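Local coordinates for rhamnose ABC transporter, periplasmic rhamnose-binding protein (Kribbella flavida, PDB 4KVF) that probably binds a sugar, likely rhamnose, outside the membrane and hands it to an ABC transporter for uptake, at residues N141-Q146 and A277-A282; K157-G162 and L226-S231; T214-L219 and A238-Y243; G311-Y316 and I324-P329. All coordinates share one frame; numbering follows the deposited sequence.

Contact 1. Residues N141-Q146 and A277-A282; sequences NQATTQ and ALWNPA
Gln142 lies across one face of the Trp279 indole, and this CH-pi contact carries most of the meeting between two connecting loops. Gln142 CG is centred over the five-membered ring, 3.7 Å from its centroid and 11° off the ring normal, with CB alongside, nearer CG and CD1 of the indole. The chain bends at chi2 (-95°) and the amide does not lie flat on the ring: its plane stands 76° from the indole plane, and Gln142 NE2 comes 3.8 Å from Trp279 CZ2. The opposite face is taken by Trp279's own neighbour, Leu278, whose CG sits 3.7 Å above the plane, so the indole is sandwiched between aliphatic carbons.

Apolar contact adds a little beside this. Ala143 CB approaches Trp279 CE3 obliquely at 4.4 Å, while Ile148 of helix 145-159 also touches the indole.

No hydrogen bond links the two loops directly; their polar ends are held from outside. Gln142 NE2 bonds to Asp128 OD1, and Trp279 NE1 to the hydroxyl of Tyr53. Immediately after the indole, Asn280 N-caps helix 281-296, its OD1 accepting from Ala282 N at 3.1 Å, the donor lying above the carbonyl plane. Without the indole, as with an alanine here, Gln142 CG would probably lose its aromatic floor and Tyr53 its N-H partner.

Both loops are connections between the two lobes of a type I periplasmic binding protein. An aromatic face backed by carbon, with its N-H and the neighbouring amide committed to polar partners, implies a firmly oriented indole, and a glycerol bound nearby is consistent with a pocket at the cleft.

Contact 2. Residues K157-G162 and L226-S231; sequences KELAGG and LKVIVS
Lys227 stretches its side chain over Ala160, at the C-terminal end of helix 145-159, and brings its ammonium group down on carbonyls of the turn that follows the helix. With CG anti to the carbonyl carbon (chi1 -79°) and the rest of the chain extended, the methylenes run past the alanine, CD passing 3.8 Å from Ala160 CB, before NZ donates to Ala160 O at 2.7 Å. The nitrogen approaches that oxygen fairly straight, at a C=O...N angle of 155°, though tilted 21° from the carbonyl plane. The same NZ also bonds to Ser163 O, so one positive charge gathers two carbonyl oxygens of the turn, and its placement at the negative end of the helix dipole is probably favourable. Losing the long chain to an alanine is likely to leave Ala160 O without this donor and to uncover the methyl group beneath it.

Val228 comes in from the next position along the strand. Its CG2 branch does the touching, 3.8 Å from Ala160 CB and 4.0 Å from Leu159 CB, so the methyl rests against the last helix residue and the one after it.

Just beyond, Gly161 takes positive phi in a Schellman motif, with Gly162 N bonded back to Lys157 O (2.8 Å) and Gly161 N to Glu158 O (3.0 Å). This turn leads straight into strand 164-170, the direct neighbour of strand 226-231 in the parallel sheet. Helix 145-159 thus packs on one face of that sheet: Leu159 also reaches Ala254 and Thr256 of strand 254-257, Ala160 touches Leu197 of strand 197-204, and Val230 continues the packing on Leu152 and Ala156.

Contact 3. Residues T214-L219 and A238-Y243; sequences TEAQGL and AAASRY
Ala216 and Gln217 of helix 209-222 meet Ala240 and Tyr243 of helix 234-245 in a helix pair typical of a Rossmann-like alpha/beta lobe. The first of the two helices makes the beta-alpha-beta crossover from strand 197-204 to strand 226-231; the second leads on to strand 254-257. Their short segments cross at -58°, with the axes 8.6 Å apart at closest approach.

Such nearness depends on small side chains at the crossing. Ala216 CB lies 3.7 Å from Ala240 CA and 3.8 Å from Ala240 CB, so that methyl meets methyl and backbone with nothing larger between them. Underneath, Leu169 of strand 164-170 touches both alanines, which seats the crossing on the sheet.

Away from this point the gap is filled by Tyr243. Its ring swings out anti to the backbone nitrogen (chi1 171°) and lies along the neighbouring helix, close to the backbone of Gln217. One face receives Gln217 CA as a CH-pi contact, 4.0 Å from the ring centroid and offset toward the rim. Phe213, one turn earlier on helix 209-222, meets the same ring edge-to-face. Arg242 makes a salt bridge to Asp209 of helix 209-222, adding a charged tie between the same two helices.

The extended chain of Gln217 crosses the tyrosine at about a right angle, passing above the same face as CA, out over the rim at CE1 and CZ. Here Gln217 CG is 3.5 Å from Tyr243 CE1, and Gln217 NE2 stands equally close to that carbon, the amide turned 60° from the ring plane.

Contact 4. Residues G311-Y316 and I324-P329; sequences GKLGEY and IVLGPP
Tyr316 and the backbone of Val325 and Leu326 form the tight side of this contact. A chi1 of -81° turns the phenol beside its backbone N and lets the hydroxyl face the turn after strand 323-325, where Tyr316 OH donates to Leu326 O at 2.8 Å. The bond lies in the carbonyl plane, on a lone pair, at a C=O...O angle of 134°. Val325 O comes to the ring's edge, near its plane, 3.2 Å from Tyr316 CE1. Deeper in, Ile324 CG2 touches Tyr316 CD1 at 3.9 Å, the two side chains meeting at about a right angle, and Phe308 touches them both.

The other side is looser. Leu313 CD1 only just meets Leu326 CD1, at 4.0 Å, and both leucines remain partly open to solvent; helix 281-296 lies beneath them, with Leu287 under Leu313 and Asp283 beside Leu326. Leu313 belongs to the short 3-10 turn that joins strands 307-309 and 315-317.

That two-stranded antiparallel hairpin therefore closes over the last strand of the N-terminal lobe's parallel sheet, just where the chain sets off on its final passage between lobes, as in type I periplasmic binding proteins.

Overall arrangement
Contacts 1 and 4 lie at the waist of the two-lobed fold, their centres about 10 Å apart, and the backbone of Asn141 joins them by probable hydrogen bonds to Ile324 and Leu326. Together they include all three interlobe connections. Contacts 2 and 3, centres about 15 Å apart, belong to the C-terminal lobe: helix 145-159 lies on one face of its parallel sheet and helices 209-222 and 234-245 on the other, with strand 226-231 in the sheet between these helices and Ile229 packing on Ala216 and Leu219. Helix 145-159 ties contact 1 to contact 2, centres about 21 Å apart. Along the chain, contacts 2 and 3 interleave between the halves of contact 1, and contact 4 follows, so the C-terminal lobe is largely built between successive hinge crossings.

Contact 1. Residues N141-Q146 and A277-A282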
loop_
_atom_site.group_PDB
_atom_site.type_symbol
_atom_site.label_atom_id
_atom_site.label_comp_id
_atom_site.label_asym_id
_atom_site.label_seq_id
_atom_site.Cartn_x
_atom_site.Cartn_y
_atom_site.Cartn_z
ATOM N N ASN A 141 -6.790 1.775 3.906
ATOM C CA ASN A 141 -5.631 0.895 3.981
ATOM C C ASN A 141 -5.491 0.093 2.691
ATOM O O ASN A 141 -6.414 -0.637 2.310
ATOM C CB ASN A 141 -5.775 -0.056 5.173
ATOM C CG ASN A 141 -4.475 -0.760 5.513
ATOM O OD1 ASN A 141 -3.466 -0.571 4.830
ATOM N ND2 ASN A 141 -4.479 -1.527 6.604
ATOM N N GLN A 142 -4.349 0.235 2.015
ATOM C CA GLN A 142 -4.185 -0.359 0.692
ATOM C C GLN A 142 -4.206 -1.871 0.750
ATOM O O GLN A 142 -4.666 -2.537 -0.187
ATOM C CB GLN A 142 -2.894 0.117 0.005
ATOM C CG GLN A 142 -1.631 -0.140 0.790
ATOM C CD GLN A 142 -1.220 1.065 1.608
ATOM O OE1 GLN A 142 -2.033 1.643 2.331
ATOM N NE2 GLN A 142 0.043 1.463 1.484
ATOM N N ALA A 143 -3.737 -2.412 1.865
ATOM C CA ALA A 143 -3.764 -3.858 2.071
ATOM C C ALA A 143 -3.388 -4.093 3.510
ATOM O O ALA A 143 -2.528 -3.394 4.025
ATOM C CB ALA A 143 -2.765 -4.554 1.146
ATOM N N THR A 144 -4.015 -5.074 4.149
ATOM C CA THR A 144 -3.711 -5.368 5.546
ATOM C C THR A 144 -2.379 -6.099 5.648
ATOM O O THR A 144 -1.885 -6.658 4.669
ATOM C CB THR A 144 -4.784 -6.235 6.216
ATOM O OG1 THR A 144 -4.910 -7.475 5.518
ATOM C CG2 THR A 144 -6.135 -5.513 6.229
ATOM N N THR A 145 -1.799 -6.107 6.842
ATOM C CA THR A 145 -0.569 -6.858 7.008
ATOM C C THR A 145 -0.851 -8.353 6.847
ATOM O O THR A 145 -0.012 -9.094 6.337
ATOM C CB THR A 145 0.118 -6.578 8.346
ATOM O OG1 THR A 145 -0.774 -6.910 9.414
ATOM C CG2 THR A 145 0.507 -5.118 8.447
ATOM N N GLN A 146 -2.040 -8.785 7.265
ATOM C CA GLN A 146 -2.458 -10.170 7.068
ATOM C C GLN A 146 -2.515 -10.462 5.577
ATOM O O GLN A 146 -2.022 -11.501 5.109
ATOM C CB GLN A 146 -3.836 -10.420 7.695
ATOM C CG GLN A 146 -4.321 -11.849 7.577
ATOM C CD GLN A 146 -3.404 -12.835 8.279
ATOM O OE1 GLN A 146 -2.801 -12.525 9.310
ATOM N NE2 GLN A 146 -3.293 -14.035 7.720
ATOM N N ALA A 277 3.727 -8.907 -5.829
ATOM C CA ALA A 277 2.543 -8.179 -5.383
ATOM C C ALA A 277 2.837 -6.724 -5.053
ATOM O O ALA A 277 3.977 -6.342 -4.821
ATOM C CB ALA A 277 1.936 -8.868 -4.153
ATOM N N LEU A 278 1.787 -5.912 -5.047
ATOM C CA LEU A 278 1.802 -4.613 -4.387
ATOM C C LEU A 278 0.341 -4.203 -4.325
ATOM O O LEU A 278 -0.493 -4.955 -3.824
ATOM C CB LEU A 278 2.646 -3.574 -5.145
ATOM C CG LEU A 278 3.057 -2.331 -4.340
ATOM C CD1 LEU A 278 4.173 -2.638 -3.317
ATOM C CD2 LEU A 278 3.459 -1.169 -5.245
ATOM N N TRP A 279 0.030 -3.039 -4.878
ATOM C CA TRP A 279 -1.327 -2.509 -4.884
ATOM C C TRP A 279 -1.381 -1.425 -5.959
ATOM O O TRP A 279 -0.346 -1.011 -6.471
ATOM C CB TRP A 279 -1.690 -1.959 -3.495
ATOM C CG TRP A 279 -0.573 -1.195 -2.819
ATOM C CD1 TRP A 279 -0.254 0.120 -3.006
ATOM C CD2 TRP A 279 0.354 -1.699 -1.844
ATOM N NE1 TRP A 279 0.822 0.464 -2.216
ATOM C CE2 TRP A 279 1.215 -0.633 -1.499
ATOM C CE3 TRP A 279 0.540 -2.942 -1.236
ATOM C CZ2 TRP A 279 2.244 -0.777 -0.566
ATOM C CZ3 TRP A 279 1.562 -3.082 -0.311
ATOM C CH2 TRP A 279 2.401 -2.004 0.012
ATOM N N ASN A 280 -2.578 -0.994 -6.337
ATOM C CA ASN A 280 -2.705 0.074 -7.323
ATOM C C ASN A 280 -2.947 1.386 -6.588
ATOM O O ASN A 280 -4.032 1.604 -6.047
ATOM C CB ASN A 280 -3.840 -0.227 -8.310
ATOM C CG ASN A 280 -4.006 0.854 -9.361
ATOM O OD1 ASN A 280 -3.268 1.849 -9.382
ATOM N ND2 ASN A 280 -4.965 0.652 -10.265
ATOM N N PRO A 281 -1.929 2.266 -6.550
ATOM C CA PRO A 281 -2.054 3.470 -5.723
ATOM C C PRO A 281 -3.200 4.341 -6.187
ATOM O O PRO A 281 -3.791 5.037 -5.368
ATOM C CB PRO A 281 -0.724 4.205 -5.960
ATOM C CG PRO A 281 0.204 3.157 -6.464
ATOM C CD PRO A 281 -0.649 2.229 -7.271
ATOM N N ALA A 282 -3.498 4.318 -7.483
ATOM C CA ALA A 282 -4.612 5.108 -7.999
ATOM C C ALA A 282 -5.921 4.715 -7.321
ATOM O O ALA A 282 -6.781 5.560 -7.058
ATOM C CB ALA A 282 -4.720 4.982 -9.524
#

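Contact 2. Residues K157-G162 and L226-S231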
loop_
_atom_site.group_PDB
_atom_site.type_symbol
_atom_site.label_atom_id
_atom_site.label_comp_id
_atom_site.label_asym_id
_atom_site.label_seq_id
_atom_site.Cartn_x
_atom_site.Cartn_y
_atom_site.Cartn_z
ATOM N N LYS A 157 4.832 -20.366 -2.056
ATOM C CA LYS A 157 4.444 -21.771 -2.104
ATOM C C LYS A 157 4.241 -22.259 -3.538
ATOM O O LYS A 157 4.697 -23.339 -3.899
ATOM C CB LYS A 157 3.176 -22.015 -1.282
ATOM C CG LYS A 157 2.816 -23.487 -1.100
ATOM C CD LYS A 157 1.680 -23.610 -0.097
ATOM C CE LYS A 157 1.281 -25.042 0.186
ATOM N NZ LYS A 157 0.153 -25.040 1.161
ATOM N N GLU A 158 3.557 -21.452 -4.345
ATOM C CA GLU A 158 3.351 -21.773 -5.756
ATOM C C GLU A 158 4.690 -21.893 -6.484
ATOM O O GLU A 158 4.951 -22.882 -7.169
ATOM C CB GLU A 158 2.482 -20.701 -6.423
ATOM C CG GLU A 158 1.071 -20.590 -5.865
ATOM C CD GLU A 158 0.354 -19.329 -6.321
ATOM O OE1 GLU A 158 -0.897 -19.294 -6.249
ATOM O OE2 GLU A 158 1.038 -18.368 -6.741
ATOM N N LEU A 159 5.541 -20.884 -6.322
ATOM C CA LEU A 159 6.827 -20.842 -7.019
ATOM C C LEU A 159 7.744 -21.989 -6.594
ATOM O O LEU A 159 8.562 -22.471 -7.384
ATOM C CB LEU A 159 7.503 -19.478 -6.799
ATOM C CG LEU A 159 6.774 -18.285 -7.437
ATOM C CD1 LEU A 159 7.249 -16.962 -6.837
ATOM C CD2 LEU A 159 6.980 -18.299 -8.949
ATOM N N ALA A 160 7.598 -22.444 -5.353
ATOM C CA ALA A 160 8.418 -23.539 -4.833
ATOM C C ALA A 160 7.819 -24.899 -5.171
ATOM O O ALA A 160 8.368 -25.936 -4.797
ATOM C CB ALA A 160 8.590 -23.412 -3.331
ATOM N N GLY A 161 6.687 -24.890 -5.866
ATOM C CA GLY A 161 6.002 -26.126 -6.198
ATOM C C GLY A 161 5.508 -26.869 -4.969
ATOM O O GLY A 161 5.525 -28.099 -4.934
ATOM N N GLY A 162 5.078 -26.122 -3.953
ATOM C CA GLY A 162 4.471 -26.713 -2.774
ATOM C C GLY A 162 5.404 -27.041 -1.618
ATOM O O GLY A 162 4.947 -27.260 -0.497
ATOM N N LEU A 226 17.958 -23.500 -2.110
ATOM C CA LEU A 226 16.951 -22.449 -2.019
ATOM C C LEU A 226 16.028 -22.431 -3.242
ATOM O O LEU A 226 16.495 -22.468 -4.382
ATOM C CB LEU A 226 17.644 -21.098 -1.872
ATOM C CG LEU A 226 16.787 -19.936 -1.398
ATOM C CD1 LEU A 226 16.188 -20.248 -0.040
ATOM C CD2 LEU A 226 17.638 -18.678 -1.333
ATOM N N LYS A 227 14.719 -22.379 -3.008
ATOM C CA LYS A 227 13.764 -22.330 -4.111
ATOM C C LYS A 227 13.246 -20.919 -4.402
ATOM O O LYS A 227 13.003 -20.563 -5.549
ATOM C CB LYS A 227 12.579 -23.270 -3.850
ATOM C CG LYS A 227 12.865 -24.738 -4.131
ATOM C CD LYS A 227 11.585 -25.456 -4.537
ATOM C CE LYS A 227 11.728 -26.969 -4.479
ATOM N NZ LYS A 227 10.396 -27.638 -4.601
ATOM N N VAL A 228 13.038 -20.128 -3.357
ATOM C CA VAL A 228 12.435 -18.813 -3.525
ATOM C C VAL A 228 13.085 -17.807 -2.601
ATOM O O VAL A 228 13.297 -18.094 -1.428
ATOM C CB VAL A 228 10.920 -18.832 -3.199
ATOM C CG1 VAL A 228 10.271 -17.519 -3.608
ATOM C CG2 VAL A 228 10.221 -20.000 -3.900
ATOM N N ILE A 229 13.397 -16.629 -3.132
ATOM C CA ILE A 229 13.714 -15.483 -2.299
ATOM C C ILE A 229 12.485 -14.594 -2.319
ATOM O O ILE A 229 12.011 -14.228 -3.394
ATOM C CB ILE A 229 14.911 -14.682 -2.842
ATOM C CG1 ILE A 229 16.171 -15.553 -2.851
ATOM C CG2 ILE A 229 15.113 -13.420 -2.012
ATOM C CD1 ILE A 229 17.420 -14.835 -3.309
ATOM N N VAL A 230 11.966 -14.257 -1.136
ATOM C CA VAL A 230 10.817 -13.366 -1.007
ATOM C C VAL A 230 11.335 -12.039 -0.468
ATOM O O VAL A 230 11.885 -11.996 0.626
ATOM C CB VAL A 230 9.778 -13.907 0.021
ATOM C CG1 VAL A 230 8.578 -12.971 0.132
ATOM C CG2 VAL A 230 9.324 -15.319 -0.344
ATOM N N SER A 231 11.183 -10.961 -1.228
ATOM C CA SER A 231 11.696 -9.667 -0.780
ATOM C C SER A 231 10.573 -8.652 -0.688
ATOM O O SER A 231 10.156 -8.099 -1.706
ATOM C CB SER A 231 12.788 -9.176 -1.737
ATOM O OG SER A 231 13.482 -8.066 -1.191
#

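Contact 3. Residues T214-L219 and A238-Y243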
loop_
_atom_site.group_PDB
_atom_site.type_symbol
_atom_site.label_atom_id
_atom_site.label_comp_id
_atom_site.label_asym_id
_atom_site.label_seq_id
_atom_site.Cartn_x
_atom_site.Cartn_y
_atom_site.Cartn_z
ATOM N N THR A 214 23.978 -7.594 -2.999
ATOM C CA THR A 214 24.962 -8.464 -2.360
ATOM C C THR A 214 24.325 -9.463 -1.383
ATOM O O THR A 214 24.761 -10.614 -1.287
ATOM C CB THR A 214 26.043 -7.633 -1.651
ATOM O OG1 THR A 214 26.719 -6.830 -2.625
ATOM C CG2 THR A 214 27.054 -8.535 -0.975
ATOM N N GLU A 215 23.290 -9.038 -0.663
ATOM C CA GLU A 215 22.620 -9.964 0.250
ATOM C C GLU A 215 21.879 -11.070 -0.507
ATOM O O GLU A 215 21.791 -12.203 -0.023
ATOM C CB GLU A 215 21.682 -9.225 1.222
ATOM C CG GLU A 215 22.415 -8.384 2.261
ATOM C CD GLU A 215 23.250 -9.217 3.225
ATOM O OE1 GLU A 215 22.793 -10.309 3.629
ATOM O OE2 GLU A 215 24.367 -8.779 3.579
ATOM N N ALA A 216 21.355 -10.749 -1.693
ATOM C CA ALA A 216 20.697 -11.760 -2.526
ATOM C C ALA A 216 21.708 -12.802 -2.980
ATOM O O ALA A 216 21.453 -14.009 -2.955
ATOM C CB ALA A 216 20.025 -11.113 -3.729
ATOM N N GLN A 217 22.864 -12.311 -3.408
ATOM C CA GLN A 217 23.987 -13.149 -3.799
ATOM C C GLN A 217 24.377 -14.053 -2.636
ATOM O O GLN A 217 24.613 -15.251 -2.810
ATOM C CB GLN A 217 25.154 -12.237 -4.172
ATOM C CG GLN A 217 26.283 -12.865 -4.939
ATOM C CD GLN A 217 27.250 -11.804 -5.438
ATOM O OE1 GLN A 217 27.443 -10.776 -4.781
ATOM N NE2 GLN A 217 27.837 -12.028 -6.612
ATOM N N GLY A 218 24.432 -13.472 -1.443
ATOM C CA GLY A 218 24.821 -14.212 -0.257
ATOM C C GLY A 218 23.859 -15.335 0.079
ATOM O O GLY A 218 24.278 -16.415 0.495
ATOM N N LEU A 219 22.566 -15.086 -0.096
ATOM C CA LEU A 219 21.560 -16.108 0.200
ATOM C C LEU A 219 21.732 -17.309 -0.714
ATOM O O LEU A 219 21.704 -18.464 -0.272
ATOM C CB LEU A 219 20.137 -15.545 0.061
ATOM C CG LEU A 219 19.643 -14.614 1.174
ATOM C CD1 LEU A 219 18.306 -13.974 0.797
ATOM C CD2 LEU A 219 19.520 -15.381 2.486
ATOM N N ALA A 238 13.897 -5.718 -6.569
ATOM C CA ALA A 238 14.562 -5.265 -7.792
ATOM C C ALA A 238 16.042 -5.643 -7.813
ATOM O O ALA A 238 16.590 -6.010 -8.858
ATOM C CB ALA A 238 14.395 -3.757 -7.972
ATOM N N ALA A 239 16.695 -5.545 -6.661
ATOM C CA ALA A 239 18.109 -5.868 -6.575
ATOM C C ALA A 239 18.327 -7.376 -6.664
ATOM O O ALA A 239 19.268 -7.831 -7.308
ATOM C CB ALA A 239 18.705 -5.324 -5.297
ATOM N N ALA A 240 17.451 -8.146 -6.024
ATOM C CA ALA A 240 17.557 -9.602 -6.105
ATOM C C ALA A 240 17.324 -10.088 -7.527
ATOM O O ALA A 240 18.038 -10.958 -8.017
ATOM C CB ALA A 240 16.584 -10.273 -5.146
ATOM N N SER A 241 16.323 -9.512 -8.190
ATOM C CA SER A 241 16.014 -9.870 -9.567
ATOM C C SER A 241 17.173 -9.534 -10.481
ATOM O O SER A 241 17.527 -10.313 -11.376
ATOM C CB SER A 241 14.765 -9.129 -10.038
ATOM O OG SER A 241 13.679 -9.411 -9.180
ATOM N N ARG A 242 17.770 -8.368 -10.256
ATOM C CA ARG A 242 18.899 -7.950 -11.074
ATOM C C ARG A 242 20.068 -8.911 -10.899
ATOM O O ARG A 242 20.758 -9.232 -11.862
ATOM C CB ARG A 242 19.326 -6.515 -10.760
ATOM C CG ARG A 242 20.360 -5.969 -11.742
ATOM C CD ARG A 242 20.653 -4.499 -11.504
ATOM N NE ARG A 242 21.385 -4.275 -10.262
ATOM C CZ ARG A 242 20.842 -3.796 -9.149
ATOM N NH1 ARG A 242 21.592 -3.629 -8.069
ATOM N NH2 ARG A 242 19.550 -3.483 -9.112
ATOM N N TYR A 243 20.289 -9.376 -9.673
ATOM C CA TYR A 243 21.341 -10.364 -9.461
ATOM C C TYR A 243 21.003 -11.677 -10.152
ATOM O O TYR A 243 21.808 -12.214 -10.900
ATOM C CB TYR A 243 21.608 -10.648 -7.984
ATOM C CG TYR A 243 22.535 -11.830 -7.844
ATOM C CD1 TYR A 243 23.865 -11.724 -8.199
ATOM C CD2 TYR A 243 22.074 -13.063 -7.398
ATOM C CE1 TYR A 243 24.722 -12.803 -8.102
ATOM C CE2 TYR A 243 22.928 -14.157 -7.299
ATOM C CZ TYR A 243 24.250 -14.017 -7.648
ATOM O OH TYR A 243 25.111 -15.091 -7.550
#

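Contact 4. Residues G311-Y316 and I324-P329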
loop_
_atom_site.group_PDB
_atom_site.type_symbol
_atom_site.label_atom_id
_atom_site.label_comp_id
_atom_site.label_asym_id
_atom_site.label_seq_id
_atom_site.Cartn_x
_atom_site.Cartn_y
_atom_site.Cartn_z
ATOM N N GLY A 311 -17.907 3.604 -6.634
ATOM C CA GLY A 311 -17.744 3.604 -8.076
ATOM C C GLY A 311 -17.290 2.268 -8.638
ATOM O O GLY A 311 -17.847 1.217 -8.308
ATOM N N LYS A 312 -16.250 2.318 -9.466
ATOM C CA LYS A 312 -15.731 1.158 -10.190
ATOM C C LYS A 312 -15.198 0.092 -9.240
ATOM O O LYS A 312 -15.006 -1.054 -9.643
ATOM C CB LYS A 312 -14.599 1.585 -11.139
ATOM C CG LYS A 312 -13.275 1.874 -10.423
ATOM C CD LYS A 312 -12.244 2.495 -11.373
ATOM C CE LYS A 312 -10.941 2.775 -10.627
ATOM N NZ LYS A 312 -9.931 3.405 -11.525
ATOM N N LEU A 313 -14.930 0.470 -7.994
ATOM C CA LEU A 313 -14.345 -0.466 -7.029
ATOM C C LEU A 313 -15.389 -1.350 -6.330
ATOM O O LEU A 313 -15.027 -2.288 -5.620
ATOM C CB LEU A 313 -13.523 0.271 -5.973
ATOM C CG LEU A 313 -12.346 1.063 -6.527
ATOM C CD1 LEU A 313 -11.616 1.729 -5.363
ATOM C CD2 LEU A 313 -11.415 0.149 -7.304
ATOM N N GLY A 314 -16.667 -1.042 -6.527
ATOM C CA GLY A 314 -17.744 -1.838 -5.956
ATOM C C GLY A 314 -18.098 -1.418 -4.541
ATOM O O GLY A 314 -17.898 -0.271 -4.144
ATOM N N GLU A 315 -18.620 -2.357 -3.763
ATOM C CA GLU A 315 -19.118 -2.069 -2.418
ATOM C C GLU A 315 -18.073 -2.331 -1.339
ATOM O O GLU A 315 -17.317 -3.312 -1.390
ATOM C CB GLU A 315 -20.377 -2.904 -2.122
ATOM C CG GLU A 315 -21.108 -2.497 -0.836
ATOM C CD GLU A 315 -22.356 -3.341 -0.584
ATOM O OE1 GLU A 315 -22.269 -4.590 -0.680
ATOM O OE2 GLU A 315 -23.425 -2.755 -0.313
ATOM N N TYR A 316 -18.027 -1.438 -0.357
ATOM C CA TYR A 316 -17.104 -1.566 0.761
ATOM C C TYR A 316 -17.837 -1.677 2.082
ATOM O O TYR A 316 -18.892 -1.077 2.259
ATOM C CB TYR A 316 -16.126 -0.392 0.790
ATOM C CG TYR A 316 -15.017 -0.635 -0.200
ATOM C CD1 TYR A 316 -13.875 -1.333 0.178
ATOM C CD2 TYR A 316 -15.160 -0.269 -1.527
ATOM C CE1 TYR A 316 -12.869 -1.605 -0.733
ATOM C CE2 TYR A 316 -14.163 -0.536 -2.451
ATOM C CZ TYR A 316 -13.011 -1.194 -2.041
ATOM O OH TYR A 316 -12.027 -1.474 -2.961
ATOM N N ILE A 324 -10.948 1.097 6.223
ATOM C CA ILE A 324 -11.528 0.586 5.005
ATOM C C ILE A 324 -10.403 -0.015 4.168
ATOM O O ILE A 324 -9.485 0.688 3.770
ATOM C CB ILE A 324 -12.212 1.716 4.202
ATOM C CG1 ILE A 324 -13.280 2.389 5.077
ATOM C CG2 ILE A 324 -12.824 1.162 2.925
ATOM C CD1 ILE A 324 -13.889 3.652 4.445
ATOM N N VAL A 325 -10.472 -1.322 3.929
ATOM C CA VAL A 325 -9.363 -2.019 3.261
ATOM C C VAL A 325 -9.630 -2.092 1.772
ATOM O O VAL A 325 -10.672 -2.612 1.361
ATOM C CB VAL A 325 -9.225 -3.460 3.812
ATOM C CG1 VAL A 325 -8.099 -4.199 3.080
ATOM C CG2 VAL A 325 -8.952 -3.400 5.311
ATOM N N LEU A 326 -8.699 -1.578 0.964
ATOM C CA LEU A 326 -8.896 -1.493 -0.479
ATOM C C LEU A 326 -9.157 -2.875 -1.063
ATOM O O LEU A 326 -10.056 -3.067 -1.882
ATOM C CB LEU A 326 -7.676 -0.852 -1.154
ATOM C CG LEU A 326 -7.600 -0.898 -2.681
ATOM C CD1 LEU A 326 -8.765 -0.127 -3.319
ATOM C CD2 LEU A 326 -6.260 -0.341 -3.148
ATOM N N GLY A 327 -8.376 -3.849 -0.613
ATOM C CA GLY A 327 -8.600 -5.229 -0.997
ATOM C C GLY A 327 -7.353 -6.039 -0.716
ATOM O O GLY A 327 -6.410 -5.537 -0.102
ATOM N N PRO A 328 -7.346 -7.301 -1.146
ATOM C CA PRO A 328 -6.102 -8.069 -1.053
ATOM C C PRO A 328 -5.054 -7.407 -1.944
ATOM O O PRO A 328 -5.424 -6.615 -2.823
ATOM C CB PRO A 328 -6.501 -9.441 -1.620
ATOM C CG PRO A 328 -7.985 -9.500 -1.477
ATOM C CD PRO A 328 -8.464 -8.099 -1.681
ATOM N N PRO A 329 -3.761 -7.716 -1.730
ATOM C CA PRO A 329 -2.708 -7.171 -2.596
ATOM C C PRO A 329 -2.968 -7.495 -4.060
ATOM O O PRO A 329 -3.551 -8.537 -4.368
ATOM C CB PRO A 329 -1.455 -7.910 -2.125
ATOM C CG PRO A 329 -1.758 -8.237 -0.678
ATOM C CD PRO A 329 -3.215 -8.571 -0.656
#